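Long-range contacts in substrate-binding protein (Synechococcus sp., PDB 6WPN), which probably binds a sugar or oligosaccharide in the periplasm as the substrate-binding component of a transport system: residues D292-M300 / T374-V382; A161-P169 / Q285-G293. One frame throughout, in Å; residues are numbered along the deposited sequence.

Contact 1 (D292-M300 / T374-V382)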
loop_
_atom_site.group_PDB
_atom_site.type_symbol
_atom_site.label_atom_id
_atom_site.label_comp_id
_atom_site.label_asym_id
_atom_site.label_seq_id
_atom_site.Cartn_x
_atom_site.Cartn_y
_atom_site.Cartn_z
ATOM N N ASP A 292 19.553 0.158 -0.552
ATOM C CA ASP A 292 19.290 1.411 -1.249
ATOM C C ASP A 292 18.497 2.407 -0.412
ATOM O O ASP A 292 18.385 3.570 -0.814
ATOM C CB ASP A 292 18.543 1.138 -2.554
ATOM C CG ASP A 292 17.182 0.518 -2.321
ATOM O OD1 ASP A 292 17.036 -0.245 -1.341
ATOM O OD2 ASP A 292 16.258 0.794 -3.111
ATOM N N GLY A 293 17.930 1.983 0.718
ATOM C CA GLY A 293 17.257 2.888 1.623
ATOM C C GLY A 293 15.835 3.257 1.254
ATOM O O GLY A 293 15.110 3.780 2.109
ATOM N N THR A 294 15.418 3.035 0.008
ATOM C CA THR A 294 14.098 3.462 -0.438
ATOM C C THR A 294 12.991 2.735 0.317
ATOM O O THR A 294 12.994 1.506 0.430
ATOM C CB THR A 294 13.949 3.220 -1.937
ATOM O OG1 THR A 294 15.016 3.877 -2.631
ATOM C CG2 THR A 294 12.622 3.767 -2.429
ATOM N N ALA A 295 12.011 3.501 0.780
ATOM C CA ALA A 295 10.802 2.974 1.389
ATOM C C ALA A 295 9.660 2.995 0.386
ATOM O O ALA A 295 9.720 3.656 -0.652
ATOM C CB ALA A 295 10.412 3.780 2.630
ATOM N N ASN A 296 8.624 2.228 0.695
ATOM C CA ASN A 296 7.474 2.105 -0.181
ATOM C C ASN A 296 6.390 3.099 0.200
ATOM O O ASN A 296 6.183 3.391 1.380
ATOM C CB ASN A 296 6.900 0.691 -0.121
ATOM C CG ASN A 296 5.882 0.442 -1.199
ATOM O OD1 ASN A 296 6.196 0.466 -2.389
ATOM N ND2 ASN A 296 4.640 0.221 -0.789
ATOM N N VAL A 297 5.695 3.614 -0.811
ATOM C CA VAL A 297 4.560 4.501 -0.597
ATOM C C VAL A 297 3.390 3.964 -1.413
ATOM O O VAL A 297 3.524 3.699 -2.613
ATOM C CB VAL A 297 4.886 5.962 -0.974
ATOM C CG1 VAL A 297 5.449 6.061 -2.381
ATOM C CG2 VAL A 297 3.651 6.840 -0.822
ATOM N N ALA A 298 2.254 3.788 -0.751
ATOM C CA ALA A 298 1.031 3.302 -1.377
ATOM C C ALA A 298 0.256 4.483 -1.945
ATOM O O ALA A 298 -0.250 5.320 -1.190
ATOM C CB ALA A 298 0.184 2.526 -0.372
ATOM N N LEU A 299 0.151 4.549 -3.266
ATOM C CA LEU A 299 -0.523 5.658 -3.925
ATOM C C LEU A 299 -1.979 5.306 -4.212
ATOM O O LEU A 299 -2.272 4.248 -4.776
ATOM C CB LEU A 299 0.204 6.026 -5.219
ATOM C CG LEU A 299 -0.504 7.000 -6.164
ATOM C CD1 LEU A 299 -0.962 8.254 -5.440
ATOM C CD2 LEU A 299 0.407 7.356 -7.332
HETATM N N MSE A 300 -2.884 6.198 -3.820
HETATM C CA MSE A 300 -4.299 6.068 -4.148
HETATM C C MSE A 300 -4.711 7.160 -5.127
HETATM O O MSE A 300 -4.423 8.335 -4.906
HETATM C CB MSE A 300 -5.153 6.142 -2.883
HETATM C CG MSE A 300 -4.787 5.102 -1.850
HETATM SE SE MSE A 300 -4.884 3.298 -2.572
HETATM C CE MSE A 300 -6.794 3.217 -2.956
ATOM N N THR A 374 9.538 10.378 6.043
ATOM C CA THR A 374 9.937 9.246 5.206
ATOM C C THR A 374 9.506 9.433 3.755
ATOM O O THR A 374 10.164 8.918 2.842
ATOM C CB THR A 374 9.356 7.948 5.774
ATOM O OG1 THR A 374 9.737 7.818 7.147
ATOM C CG2 THR A 374 9.879 6.744 5.018
ATOM N N LEU A 375 8.413 10.166 3.526
ATOM C CA LEU A 375 7.909 10.385 2.171
ATOM C C LEU A 375 8.959 10.996 1.246
ATOM O O LEU A 375 8.952 10.718 0.041
ATOM C CB LEU A 375 6.668 11.278 2.220
ATOM C CG LEU A 375 6.084 11.650 0.864
ATOM C CD1 LEU A 375 5.615 10.388 0.163
ATOM C CD2 LEU A 375 4.943 12.644 1.033
ATOM N N ASN A 376 9.886 11.793 1.782
ATOM C CA ASN A 376 10.888 12.424 0.930
ATOM C C ASN A 376 11.852 11.411 0.330
ATOM O O ASN A 376 12.513 11.717 -0.668
ATOM C CB ASN A 376 11.677 13.471 1.717
ATOM C CG ASN A 376 10.821 14.648 2.137
ATOM O OD1 ASN A 376 10.798 15.028 3.309
ATOM N ND2 ASN A 376 10.110 15.233 1.179
ATOM N N THR A 377 11.921 10.208 0.893
ATOM C CA THR A 377 12.831 9.172 0.432
ATOM C C THR A 377 12.090 7.946 -0.066
ATOM O O THR A 377 12.734 6.989 -0.511
ATOM C CB THR A 377 13.814 8.755 1.535
ATOM O OG1 THR A 377 13.093 8.284 2.681
ATOM C CG2 THR A 377 14.699 9.928 1.923
ATOM N N ALA A 378 10.768 7.925 0.029
ATOM C CA ALA A 378 10.012 6.757 -0.383
ATOM C C ALA A 378 9.557 6.896 -1.832
ATOM O O ALA A 378 9.296 7.995 -2.328
ATOM C CB ALA A 378 8.802 6.559 0.530
ATOM N N ARG A 379 9.481 5.752 -2.507
ATOM C CA ARG A 379 9.061 5.638 -3.894
ATOM C C ARG A 379 7.996 4.554 -3.992
ATOM O O ARG A 379 7.757 3.797 -3.048
ATOM C CB ARG A 379 10.240 5.294 -4.815
ATOM C CG ARG A 379 10.988 6.478 -5.437
ATOM C CD ARG A 379 11.718 7.310 -4.386
ATOM N NE ARG A 379 12.649 8.280 -4.965
ATOM C CZ ARG A 379 13.974 8.140 -4.938
ATOM N NH1 ARG A 379 14.517 7.075 -4.357
ATOM N NH2 ARG A 379 14.760 9.061 -5.485
ATOM N N VAL A 380 7.355 4.476 -5.150
ATOM C CA VAL A 380 6.400 3.412 -5.427
ATOM C C VAL A 380 7.232 2.252 -5.958
ATOM O O VAL A 380 7.967 2.407 -6.940
ATOM C CB VAL A 380 5.338 3.849 -6.444
ATOM C CG1 VAL A 380 4.567 2.647 -6.958
ATOM C CG2 VAL A 380 4.394 4.862 -5.822
ATOM N N LEU A 381 7.113 1.090 -5.320
ATOM C CA LEU A 381 8.031 -0.007 -5.607
ATOM C C LEU A 381 7.460 -1.066 -6.541
ATOM O O LEU A 381 8.182 -1.551 -7.419
ATOM C CB LEU A 381 8.469 -0.674 -4.299
ATOM C CG LEU A 381 9.224 0.201 -3.295
ATOM C CD1 LEU A 381 9.566 -0.594 -2.047
ATOM C CD2 LEU A 381 10.480 0.777 -3.924
ATOM N N VAL A 382 6.196 -1.445 -6.386
ATOM C CA VAL A 382 5.584 -2.336 -7.368
ATOM C C VAL A 382 5.462 -1.555 -8.675
ATOM O O VAL A 382 4.789 -0.514 -8.717
ATOM C CB VAL A 382 4.234 -2.886 -6.873
ATOM C CG1 VAL A 382 4.452 -3.774 -5.661
ATOM C CG2 VAL A 382 3.265 -1.764 -6.521
#

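Contact 2 (A161-P169 / Q285-G293)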
loop_
_atom_site.group_PDB
_atom_site.type_symbol
_atom_site.label_atom_id
_atom_site.label_comp_id
_atom_site.label_asym_id
_atom_site.label_seq_id
_atom_site.Cartn_x
_atom_site.Cartn_y
_atom_site.Cartn_z
ATOM N N ALA A 161 15.068 -2.151 16.789
ATOM C CA ALA A 161 14.692 -2.992 15.666
ATOM C C ALA A 161 15.552 -2.674 14.447
ATOM O O ALA A 161 15.990 -1.535 14.266
ATOM C CB ALA A 161 13.219 -2.792 15.320
ATOM N N PRO A 162 15.802 -3.661 13.592
ATOM C CA PRO A 162 16.601 -3.407 12.393
ATOM C C PRO A 162 15.852 -2.507 11.423
ATOM O O PRO A 162 14.627 -2.385 11.460
ATOM C CB PRO A 162 16.811 -4.806 11.804
ATOM C CG PRO A 162 15.608 -5.576 12.265
ATOM C CD PRO A 162 15.308 -5.050 13.643
ATOM N N ARG A 163 16.613 -1.866 10.545
ATOM C CA ARG A 163 16.034 -0.995 9.540
ATOM C C ARG A 163 16.327 -1.447 8.122
ATOM O O ARG A 163 15.735 -0.904 7.185
ATOM C CB ARG A 163 16.519 0.449 9.730
ATOM C CG ARG A 163 16.009 1.083 11.007
ATOM C CD ARG A 163 16.953 2.158 11.481
ATOM N NE ARG A 163 16.802 3.393 10.718
ATOM C CZ ARG A 163 17.432 4.525 11.013
ATOM N NH1 ARG A 163 18.254 4.569 12.054
ATOM N NH2 ARG A 163 17.240 5.609 10.266
ATOM N N ARG A 164 17.207 -2.421 7.936
ATOM C CA ARG A 164 17.481 -2.986 6.627
ATOM C C ARG A 164 17.245 -4.492 6.665
ATOM O O ARG A 164 17.364 -5.129 7.716
ATOM C CB ARG A 164 18.901 -2.628 6.178
ATOM C CG ARG A 164 19.015 -1.142 5.850
ATOM C CD ARG A 164 20.433 -0.669 5.589
ATOM N NE ARG A 164 20.467 0.788 5.441
ATOM C CZ ARG A 164 21.533 1.488 5.055
ATOM N NH1 ARG A 164 22.678 0.875 4.777
ATOM N NH2 ARG A 164 21.456 2.811 4.946
ATOM N N TRP A 165 16.890 -5.053 5.502
ATOM C CA TRP A 165 16.469 -6.452 5.439
ATOM C C TRP A 165 17.588 -7.430 5.797
ATOM O O TRP A 165 17.312 -8.489 6.375
ATOM C CB TRP A 165 15.914 -6.779 4.050
ATOM C CG TRP A 165 14.551 -6.211 3.781
ATOM C CD1 TRP A 165 14.251 -5.161 2.966
ATOM C CD2 TRP A 165 13.305 -6.667 4.324
ATOM N NE1 TRP A 165 12.894 -4.936 2.965
ATOM C CE2 TRP A 165 12.291 -5.846 3.791
ATOM C CE3 TRP A 165 12.947 -7.690 5.209
ATOM C CZ2 TRP A 165 10.947 -6.011 4.116
ATOM C CZ3 TRP A 165 11.612 -7.854 5.529
ATOM C CH2 TRP A 165 10.629 -7.018 4.983
ATOM N N ASP A 166 18.845 -7.114 5.473
ATOM C CA ASP A 166 19.919 -8.047 5.803
ATOM C C ASP A 166 20.193 -8.138 7.304
ATOM O O ASP A 166 20.993 -8.983 7.723
ATOM C CB ASP A 166 21.206 -7.664 5.067
ATOM C CG ASP A 166 21.677 -6.261 5.394
ATOM O OD1 ASP A 166 22.114 -6.031 6.542
ATOM O OD2 ASP A 166 21.634 -5.391 4.500
ATOM N N GLU A 167 19.570 -7.291 8.114
ATOM C CA GLU A 167 19.650 -7.387 9.562
ATOM C C GLU A 167 18.449 -8.105 10.165
ATOM O O GLU A 167 18.426 -8.338 11.379
ATOM C CB GLU A 167 19.799 -5.991 10.170
ATOM C CG GLU A 167 21.138 -5.349 9.856
ATOM C CD GLU A 167 21.181 -3.873 10.191
ATOM O OE1 GLU A 167 20.164 -3.351 10.692
ATOM O OE2 GLU A 167 22.235 -3.237 9.960
ATOM N N VAL A 168 17.458 -8.457 9.351
ATOM C CA VAL A 168 16.237 -9.113 9.819
ATOM C C VAL A 168 16.503 -10.519 10.352
ATOM O O VAL A 168 15.969 -10.859 11.419
ATOM C CB VAL A 168 15.166 -9.147 8.716
ATOM C CG1 VAL A 168 14.042 -10.092 9.106
ATOM C CG2 VAL A 168 14.601 -7.759 8.484
ATOM N N PRO A 169 17.286 -11.376 9.678
ATOM C CA PRO A 169 17.483 -12.734 10.226
ATOM C C PRO A 169 18.071 -12.749 11.627
ATOM O O PRO A 169 17.504 -13.390 12.519
ATOM C CB PRO A 169 18.413 -13.391 9.196
ATOM C CG PRO A 169 18.106 -12.694 7.931
ATOM C CD PRO A 169 17.887 -11.259 8.335
ATOM N N GLN A 285 8.892 3.474 14.116
ATOM C CA GLN A 285 10.254 3.400 13.609
ATOM C C GLN A 285 10.221 3.401 12.088
ATOM O O GLN A 285 9.176 3.136 11.485
ATOM C CB GLN A 285 10.975 2.143 14.122
ATOM C CG GLN A 285 11.199 2.117 15.628
ATOM C CD GLN A 285 12.181 3.172 16.103
ATOM O OE1 GLN A 285 13.136 3.508 15.406
ATOM N NE2 GLN A 285 11.946 3.705 17.297
ATOM N N PRO A 286 11.341 3.722 11.442
ATOM C CA PRO A 286 11.364 3.713 9.981
ATOM C C PRO A 286 11.057 2.331 9.447
ATOM O O PRO A 286 11.373 1.309 10.086
ATOM C CB PRO A 286 12.803 4.135 9.650
ATOM C CG PRO A 286 13.240 4.925 10.832
ATOM C CD PRO A 286 12.581 4.282 12.013
ATOM N N PRO A 287 10.443 2.243 8.270
ATOM C CA PRO A 287 10.137 0.931 7.697
ATOM C C PRO A 287 11.407 0.212 7.280
ATOM O O PRO A 287 12.468 0.816 7.099
ATOM C CB PRO A 287 9.271 1.264 6.479
ATOM C CG PRO A 287 9.724 2.637 6.083
ATOM C CD PRO A 287 10.051 3.344 7.372
ATOM N N LEU A 288 11.291 -1.104 7.138
ATOM C CA LEU A 288 12.424 -1.876 6.657
ATOM C C LEU A 288 12.679 -1.540 5.196
ATOM O O LEU A 288 11.742 -1.369 4.409
ATOM C CB LEU A 288 12.168 -3.373 6.825
ATOM C CG LEU A 288 12.173 -3.883 8.268
ATOM C CD1 LEU A 288 11.382 -5.170 8.407
ATOM C CD2 LEU A 288 13.613 -4.074 8.720
ATOM N N THR A 289 13.953 -1.391 4.846
ATOM C CA THR A 289 14.351 -1.139 3.469
ATOM C C THR A 289 15.515 -2.052 3.109
ATOM O O THR A 289 16.039 -2.797 3.943
ATOM C CB THR A 289 14.763 0.322 3.249
ATOM O OG1 THR A 289 16.058 0.539 3.822
ATOM C CG2 THR A 289 13.756 1.281 3.892
ATOM N N GLY A 290 15.941 -1.963 1.854
ATOM C CA GLY A 290 17.147 -2.615 1.405
ATOM C C GLY A 290 18.315 -1.663 1.532
ATOM O O GLY A 290 18.203 -0.566 2.085
ATOM N N SER A 291 19.463 -2.096 1.006
ATOM C CA SER A 291 20.664 -1.276 1.094
ATOM C C SER A 291 20.497 0.060 0.384
ATOM O O SER A 291 21.222 1.009 0.697
ATOM C CB SER A 291 21.865 -2.030 0.522
ATOM O OG SER A 291 21.680 -2.325 -0.850
ATOM N N ASP A 292 19.553 0.158 -0.552
ATOM C CA ASP A 292 19.290 1.411 -1.249
ATOM C C ASP A 292 18.497 2.407 -0.412
ATOM O O ASP A 292 18.385 3.570 -0.814
ATOM C CB ASP A 292 18.543 1.138 -2.554
ATOM C CG ASP A 292 17.182 0.518 -2.321
ATOM O OD1 ASP A 292 17.036 -0.245 -1.341
ATOM O OD2 ASP A 292 16.258 0.794 -3.111
ATOM N N GLY A 293 17.930 1.983 0.718
ATOM C CA GLY A 293 17.257 2.888 1.623
ATOM C C GLY A 293 15.835 3.257 1.254
ATOM O O GLY A 293 15.110 3.780 2.109
#

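Contact 1 (D292-M300 / T374-V382)
Arg379 bridges Ala295 and Val297 in parallel register, giving its N to Ala295 O (2.8 Å) and its O to Val297 N (3.0 Å). The short strand 378-379 thus pairs, parallel, with the start of strand 295-303 in the mixed sheet of this solute-binding fold, with Asn296 lying opposite Arg379. Strand 295-303 also pairs with strands 87-90 and 137-149. A CA-H...O contact from Asn296 to Arg379 O adds to the pairing. The Asn296 side chain takes the contact one step further. Asn296 CG stands anti to its own backbone N (chi1 -169°), and Asn296 OD1 accepts a hydrogen bond from Leu381 N at 3.1 Å. That N lies almost in line with the side-chain C=O, at 169°, but the bond is bent at the hydrogen (138°). Leu381 packs CD1 against Asn296 CB at 3.5 Å. An alanine here would probably leave Leu381 N without this acceptor and open a gap beside the leucine. Thr294 CG2 touches both Arg379 CB and Leu381 CD2. Ala295 CB meets both Ala378 CB and Thr374 CG2, so small groups fill this side. Val297 sends CG2 toward Leu375 CD1, while Val297 CG1 lies 3.8 Å from Val380 CG2. At the end of helix 359-374, Thr374 O accepts both Thr377 N and Thr377 OG1 from the same face of its carbonyl plane.

Contact 2 (A161-P169 / Q285-G293)
Thr289 and Arg164 form a single backbone bridge, with Thr289 N bonded to Arg163 O (3.0 Å) and Thr289 O to Trp165 N (2.9 Å). It ties the turn leading into helix 168-179 to the loop between strands 282-285 and 295-303, in the solute-binding fold. Arg164 CA adds a CA-H...O contact to Thr289 O at 3.1 Å. The main side-chain feature is a CH-pi contact. Leu288 CB sits over one face of the Trp165 indole, 4.1 Å from the centroid of the six-membered ring and 19° off its normal. The leucine crosses the tryptophan at about a right angle. With Leu288 CG anti to the carbonyl carbon (chi1 -70°), the two methyls part: CD1 reaches Trp165 CZ3 and CH2, and CD2 turns to the valine. Leu288 CD2 lies 3.8 Å from Val168 CG2 and also touches Pro162 O. The indole is held further by Gln202, which bonds to NE1, and its ring meets Trp228. Nearer the surface, Arg163 NE approaches Pro286 CG obliquely at 3.9 Å. Arg164 lays its CB and CG along Thr289 O. A type I turn from Gly290 to Gly293 follows, and a side chain at Gly290 would be crowded by Asp292 OD1. Gly290 O accepts Gly293 N and also Thr289 OG1, which lies 3.0 Å from Gly290 O on a lone pair.

Along the chain, contact 2 comes first and contact 1 follows it, and the two share Asp292 and Gly293 at the end of the turn. Contact 1 is the more central: its centre lies about 10 Å from the centre of the chain, against about 18 Å for the centre of contact 2. Each is partly buried. Contact 1 adds a short parallel strand to the start of strand 295-303, with small aliphatic groups and an amide. Contact 2 joins the 3-10 turn at the start of helix 168-179 to a loop and relies on an aromatic face, with arginines at its exposed side. They also touch directly: Ala295 CB packs on Pro287 CG at 3.7 Å. Gln202 reaches both, bonding to Thr294 O and to Trp165 NE1.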